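Local coordinates for ABC-type branched-chain amino acid transport systems periplasmic component-like protein (Thermomonospora curvata, PDB 4N03), which probably binds a fatty acid outside the cytoplasmic membrane and delivers it to an ABC transporter, as a substrate-binding protein of the leucine-binding protein family, at residues 57-61 with 75-79; 171-177 with 200-206. One frame throughout, in Å; residues are numbered along the deposited sequence. Where two conformers were deposited one is given.

Contact 1: residues 57-61 with 75-79; sequences QQLYY and IEAVV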
loop_
_atom_site.group_PDB
_atom_site.type_symbol
_atom_site.label_atom_id
_atom_site.label_comp_id
_atom_site.label_asym_id
_atom_site.label_seq_id
_atom_site.Cartn_x
_atom_site.Cartn_y
_atom_site.Cartn_z
ATOM N N GLN A 57 9.194 1.633 9.629
ATOM C CA GLN A 57 10.196 0.585 9.397
ATOM C C GLN A 57 11.412 0.837 10.312
ATOM O O GLN A 57 11.890 -0.112 10.921
ATOM C CB GLN A 57 10.646 0.558 7.936
ATOM C CG GLN A 57 9.574 0.050 6.971
ATOM C CD GLN A 57 10.047 -1.011 6.033
ATOM O OE1 GLN A 57 11.229 -1.249 5.845
ATOM N NE2 GLN A 57 9.084 -1.660 5.370
ATOM N N GLN A 58 11.898 2.065 10.359
ATOM C CA GLN A 58 13.065 2.363 11.200
ATOM C C GLN A 58 12.727 2.069 12.708
ATOM O O GLN A 58 13.591 1.561 13.451
ATOM C CB GLN A 58 13.653 3.792 10.941
ATOM C CG GLN A 58 14.140 4.193 9.510
ATOM C CD GLN A 58 15.494 3.624 8.974
ATOM O OE1 GLN A 58 16.338 3.136 9.716
ATOM N NE2 GLN A 58 15.695 3.707 7.650
ATOM N N LEU A 59 11.523 2.352 13.142
ATOM C CA LEU A 59 11.108 2.029 14.490
ATOM C C LEU A 59 11.211 0.539 14.759
ATOM O O LEU A 59 11.801 0.112 15.783
ATOM C CB LEU A 59 9.667 2.492 14.713
ATOM C CG LEU A 59 9.094 2.154 16.098
ATOM C CD1 LEU A 59 9.784 2.792 17.266
ATOM C CD2 LEU A 59 7.608 2.474 16.117
ATOM N N TYR A 60 10.677 -0.262 13.848
ATOM C CA TYR A 60 10.744 -1.708 13.990
ATOM C C TYR A 60 12.228 -2.178 14.065
ATOM O O TYR A 60 12.604 -2.971 14.925
ATOM C CB TYR A 60 10.008 -2.397 12.803
ATOM C CG TYR A 60 9.621 -3.830 13.098
ATOM C CD1 TYR A 60 10.565 -4.866 13.061
ATOM C CD2 TYR A 60 8.325 -4.165 13.436
ATOM C CE1 TYR A 60 10.192 -6.174 13.383
ATOM C CE2 TYR A 60 7.955 -5.434 13.773
ATOM C CZ TYR A 60 8.890 -6.453 13.717
ATOM O OH TYR A 60 8.506 -7.713 14.071
ATOM N N TYR A 61 13.054 -1.718 13.129
ATOM C CA TYR A 61 14.436 -2.181 13.070
ATOM C C TYR A 61 15.187 -1.732 14.329
ATOM O O TYR A 61 16.013 -2.487 14.825
ATOM C CB TYR A 61 15.164 -1.701 11.818
ATOM C CG TYR A 61 14.499 -2.128 10.524
ATOM C CD1 TYR A 61 13.922 -3.383 10.389
ATOM C CD2 TYR A 61 14.384 -1.263 9.469
ATOM C CE1 TYR A 61 13.279 -3.765 9.234
ATOM C CE2 TYR A 61 13.739 -1.657 8.281
ATOM C CZ TYR A 61 13.170 -2.899 8.185
ATOM O OH TYR A 61 12.476 -3.321 7.076
ATOM N N ILE A 75 20.555 -4.429 11.958
ATOM C CA ILE A 75 19.869 -4.060 10.715
ATOM C C ILE A 75 20.108 -2.576 10.451
ATOM O O ILE A 75 19.882 -1.741 11.340
ATOM C CB ILE A 75 18.362 -4.353 10.817
ATOM C CG1 ILE A 75 18.133 -5.858 10.947
ATOM C CG2 ILE A 75 17.633 -3.797 9.595
ATOM C CD1 ILE A 75 16.696 -6.258 11.172
ATOM N N GLU A 76 20.596 -2.243 9.258
ATOM C CA GLU A 76 20.817 -0.875 8.786
ATOM C C GLU A 76 19.985 -0.672 7.526
ATOM O O GLU A 76 20.258 -1.320 6.508
ATOM C CB GLU A 76 22.295 -0.686 8.387
ATOM C CG GLU A 76 22.672 0.649 7.732
ATOM C CD GLU A 76 24.088 0.665 7.161
ATOM O OE1 GLU A 76 25.001 0.103 7.802
ATOM O OE2 GLU A 76 24.300 1.253 6.079
ATOM N N ALA A 77 19.043 0.233 7.580
ATOM C CA ALA A 77 18.201 0.543 6.436
ATOM C C ALA A 77 18.654 1.825 5.779
ATOM O O ALA A 77 18.742 2.863 6.471
ATOM C CB ALA A 77 16.761 0.698 6.862
ATOM N N VAL A 78 19.045 1.742 4.521
ATOM C CA VAL A 78 19.409 2.905 3.745
ATOM C C VAL A 78 18.214 3.368 2.944
ATOM O O VAL A 78 17.464 2.560 2.415
ATOM C CB VAL A 78 20.625 2.685 2.836
ATOM C CG1 VAL A 78 21.802 2.210 3.658
ATOM C CG2 VAL A 78 20.360 1.704 1.729
ATOM N N VAL A 79 18.014 4.680 2.963
ATOM C CA VAL A 79 16.795 5.279 2.460
ATOM C C VAL A 79 17.086 6.168 1.290
ATOM O O VAL A 79 17.910 7.072 1.402
ATOM C CB VAL A 79 16.038 6.087 3.543
ATOM C CG1 VAL A 79 14.809 6.759 2.977
ATOM C CG2 VAL A 79 15.686 5.204 4.704
HETATM O O HOH W 1 18.674 1.823 9.760
#
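With CG set beside the backbone N and anti to the carbonyl carbon (chi1 -58°), the ring of Y61 reaches from helix 57-61 toward I75 and A77 of strand 75-79. Q58 takes the same first torsion and then bends at chi2 (-75°), which curls its amide back over A77. Helix and strand belong to a beta-alpha-beta unit, strand 33-40, helix 47-66 and strand 74-81, in one alpha/beta lobe of a periplasmic binding protein fold; the axes of the two short segments run nearly antiparallel, at 165°, as expected when a crossover helix returns the chain to start a parallel neighbour.

The apolar half of the contact is a CH-pi interaction. I75 CG2 lies over one face of the Y61 ring, 4.0 Å from its centroid and displaced toward the rim on the CG side, and the two side chains meet at about a right angle. A77 CB approaches Y61 CD2 obliquely at 4.0 Å. The far end of the ring is tethered within the helix: Y61 OH donates to Q57 OE1 over 2.7 Å, arriving from above the carbonyl plane, and this bond anchors the phenol end of the side chain. Q57 NE2 in turn donates to P104 O, while L36 and helix 309-330 add further contacts to Y61.

Q58 makes the polar half, at the partly exposed margin. It was modelled in two conformers, so the bonds of the one described here are probably not permanent. In this conformer NE2 gives a long, weak but nearly straight hydrogen bond to A77 O (3.4 Å), and the same nitrogen packs against V79 CG2. On the other branch of the amide, one water bridges to the strand, donating to Q58 OE1 and accepting from A77 N, each at 2.7 Å.

Contact 2: residues 171-177 with 200-206; sequences LGHVYFE and FELPIKP
The Y175 ring lies against P203, its partner on the adjacent parallel strand, with P203 CA over one face at 3.8 Å from the ring centroid. The strands, 170-176 and 198-204, are joined through helix 179-195 as a beta-alpha-beta unit at the edge of the second lobe's sheet. Alternating backbone bonds fix the register, from F200 N to L171 O through to E177 N to I204 O. Y175 has CG between its backbone N and carbonyl carbon (chi1 69°), which swings the ring across to P203, and Y175 OH reaches P203 CB at 3.4 Å. A water in the ring plane joins that hydroxyl to E201 OE1, while E201 OE2 is held by K189. Replacing Y175 by an alanine is likely to take the ring face from P203 CA and leave the water on E201 OE1 without its hydroxyl partner.

On the other face of the sheet, V174 CG2 meets L202 CD1 obliquely, and V174 CG1 meets I204 CD1 at 3.8 Å. The F176 ring is approached in two ways: I204 CD1 comes to its edge, 3.7 Å from F176 CD1, whereas P206 CG sits over the ring centre, 9° off the normal. At the solvent-exposed end, E177 has two conformers, so its salt bridge may not be constant; in the one described, K205 NZ lies 3.0 Å from E177 OE1, above the carboxylate plane.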
loop_
_atom_site.group_PDB
_atom_site.type_symbol
_atom_site.label_atom_id
_atom_site.label_comp_id
_atom_site.label_asym_id
_atom_site.label_seq_id
_atom_site.Cartn_x
_atom_site.Cartn_y
_atom_site.Cartn_z
ATOM N N LEU A 171 -20.747 4.970 -12.624
ATOM C CA LEU A 171 -19.585 5.266 -11.815
ATOM C C LEU A 171 -18.630 6.094 -12.618
ATOM O O LEU A 171 -18.325 5.737 -13.743
ATOM C CB LEU A 171 -18.882 3.940 -11.429
ATOM C CG LEU A 171 -19.750 2.830 -10.841
ATOM C CD1 LEU A 171 -18.881 1.607 -10.594
ATOM C CD2 LEU A 171 -20.392 3.292 -9.556
ATOM N N GLY A 172 -18.111 7.177 -12.035
ATOM C CA GLY A 172 -17.026 7.926 -12.641
ATOM C C GLY A 172 -15.751 7.668 -11.927
ATOM O O GLY A 172 -15.671 8.008 -10.738
ATOM N N HIS A 173 -14.734 7.147 -12.607
ATOM C CA HIS A 173 -13.483 6.772 -11.958
ATOM C C HIS A 173 -12.355 7.616 -12.485
ATOM O O HIS A 173 -11.980 7.558 -13.656
ATOM C CB HIS A 173 -13.233 5.281 -12.191
ATOM C CG HIS A 173 -12.189 4.706 -11.283
ATOM N ND1 HIS A 173 -12.091 3.359 -11.081
ATOM C CD2 HIS A 173 -11.215 5.304 -10.531
ATOM C CE1 HIS A 173 -11.084 3.140 -10.251
ATOM N NE2 HIS A 173 -10.540 4.302 -9.897
ATOM N N VAL A 174 -11.830 8.474 -11.612
ATOM C CA VAL A 174 -10.683 9.306 -11.872
ATOM C C VAL A 174 -9.471 8.525 -11.447
ATOM O O VAL A 174 -9.404 8.111 -10.261
ATOM C CB VAL A 174 -10.778 10.628 -11.066
ATOM C CG1 VAL A 174 -9.526 11.475 -11.261
ATOM C CG2 VAL A 174 -12.018 11.433 -11.441
ATOM N N TYR A 175 -8.479 8.304 -12.317
ATOM C CA TYR A 175 -7.419 7.350 -11.983
ATOM C C TYR A 175 -6.086 7.779 -12.511
ATOM O O TYR A 175 -5.985 8.225 -13.694
ATOM C CB TYR A 175 -7.834 5.926 -12.515
ATOM C CG TYR A 175 -7.836 5.802 -14.031
ATOM C CD1 TYR A 175 -8.913 6.208 -14.799
ATOM C CD2 TYR A 175 -6.709 5.334 -14.675
ATOM C CE1 TYR A 175 -8.858 6.138 -16.210
ATOM C CE2 TYR A 175 -6.674 5.258 -16.079
ATOM C CZ TYR A 175 -7.732 5.676 -16.824
ATOM O OH TYR A 175 -7.643 5.645 -18.225
ATOM N N PHE A 176 -5.021 7.535 -11.750
ATOM C CA PHE A 176 -3.681 7.701 -12.216
ATOM C C PHE A 176 -3.443 6.680 -13.339
ATOM O O PHE A 176 -3.534 5.486 -13.149
ATOM C CB PHE A 176 -2.661 7.448 -11.108
ATOM C CG PHE A 176 -2.396 8.555 -10.116
ATOM C CD1 PHE A 176 -2.925 9.799 -10.214
ATOM C CD2 PHE A 176 -1.531 8.301 -9.071
ATOM C CE1 PHE A 176 -2.595 10.788 -9.286
ATOM C CE2 PHE A 176 -1.204 9.264 -8.122
ATOM C CZ PHE A 176 -1.751 10.486 -8.234
ATOM N N GLU A 177 -3.049 7.168 -14.503
ATOM C CA GLU A 177 -2.751 6.324 -15.642
ATOM C C GLU A 177 -1.688 5.283 -15.277
ATOM O O GLU A 177 -0.731 5.548 -14.524
ATOM C CB GLU A 177 -2.314 7.212 -16.837
ATOM C CG GLU A 177 -1.040 8.020 -16.609
ATOM C CD GLU A 177 -0.430 8.716 -17.806
ATOM O OE1 GLU A 177 -1.082 8.930 -18.818
ATOM O OE2 GLU A 177 0.768 9.051 -17.712
ATOM N N PHE A 200 -17.674 5.757 -16.456
ATOM C CA PHE A 200 -17.094 6.887 -17.129
ATOM C C PHE A 200 -15.671 7.019 -16.594
ATOM O O PHE A 200 -15.449 7.130 -15.359
ATOM C CB PHE A 200 -17.903 8.162 -16.835
ATOM C CG PHE A 200 -17.276 9.426 -17.320
ATOM C CD1 PHE A 200 -16.936 9.585 -18.610
ATOM C CD2 PHE A 200 -17.026 10.453 -16.433
ATOM C CE1 PHE A 200 -16.336 10.742 -19.063
ATOM C CE2 PHE A 200 -16.477 11.631 -16.860
ATOM C CZ PHE A 200 -16.128 11.770 -18.191
ATOM N N GLU A 201 -14.697 6.983 -17.474
ATOM C CA GLU A 201 -13.286 6.902 -17.114
ATOM C C GLU A 201 -12.548 8.225 -17.320
ATOM O O GLU A 201 -12.693 8.848 -18.380
ATOM C CB GLU A 201 -12.621 5.850 -18.029
ATOM C CG GLU A 201 -13.284 4.500 -17.991
ATOM C CD GLU A 201 -12.594 3.411 -18.808
ATOM O OE1 GLU A 201 -11.425 3.598 -19.178
ATOM O OE2 GLU A 201 -13.309 2.407 -19.030
ATOM N N LEU A 202 -11.756 8.662 -16.338
ATOM C CA LEU A 202 -11.057 9.944 -16.396
ATOM C C LEU A 202 -9.619 9.724 -16.035
ATOM O O LEU A 202 -9.270 9.784 -14.828
ATOM C CB LEU A 202 -11.730 10.956 -15.453
ATOM C CG LEU A 202 -13.044 11.571 -15.900
ATOM C CD1 LEU A 202 -13.624 12.496 -14.877
ATOM C CD2 LEU A 202 -12.826 12.462 -17.127
ATOM N N PRO A 203 -8.715 9.508 -16.956
ATOM C CA PRO A 203 -7.311 9.351 -16.627
ATOM C C PRO A 203 -6.661 10.673 -16.216
ATOM O O PRO A 203 -6.958 11.718 -16.786
ATOM C CB PRO A 203 -6.677 8.874 -17.925
ATOM C CG PRO A 203 -7.592 9.382 -18.971
ATOM C CD PRO A 203 -8.971 9.319 -18.400
ATOM N N ILE A 204 -5.774 10.610 -15.225
ATOM C CA ILE A 204 -5.014 11.763 -14.741
ATOM C C ILE A 204 -3.583 11.293 -14.528
ATOM O O ILE A 204 -3.245 10.129 -14.537
ATOM C CB ILE A 204 -5.608 12.439 -13.508
ATOM C CG1 ILE A 204 -5.708 11.467 -12.353
ATOM C CG2 ILE A 204 -6.962 13.060 -13.792
ATOM C CD1 ILE A 204 -5.754 12.104 -10.990
ATOM N N LYS A 205 -2.733 12.260 -14.301
ATOM C CA LYS A 205 -1.338 12.025 -13.914
ATOM C C LYS A 205 -1.092 12.556 -12.493
ATOM O O LYS A 205 -1.811 13.416 -12.033
ATOM C CB LYS A 205 -0.417 12.738 -14.908
ATOM C CG LYS A 205 -0.487 12.150 -16.334
ATOM C CD LYS A 205 0.431 12.871 -17.349
ATOM C CE LYS A 205 0.451 12.250 -18.782
ATOM N NZ LYS A 205 -0.830 11.850 -19.494
ATOM N N PRO A 206 -0.028 12.075 -11.837
ATOM C CA PRO A 206 0.255 12.530 -10.481
ATOM C C PRO A 206 0.571 14.011 -10.377
ATOM O O PRO A 206 0.361 14.607 -9.329
ATOM C CB PRO A 206 1.439 11.656 -10.084
ATOM C CG PRO A 206 1.335 10.455 -10.936
ATOM C CD PRO A 206 0.843 10.962 -12.225
HETATM O O HOH W 2 -9.689 5.601 -19.803
#

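Overall arrangement
The two contacts lie on opposite sides of the chain's centre, their centres 35 Å apart and their nearest atoms about 19 Å apart. They follow in series along the chain and share no sheet: contact 1 uses the outermost strand 74-81 of the four-stranded parallel sheet, contact 2 the outermost strand 198-204 of the seven-stranded mixed sheet. Each falls within a beta-alpha-beta unit, but contact 1 joins helix to strand and contact 2 strand to strand. This fits the two-lobed binding-protein fold, with palmitic acid between the lobes: the side chain of F176 in contact 2 lies about 6 Å from it, whereas the side chain of V79 in contact 1 stays about 14 Å away.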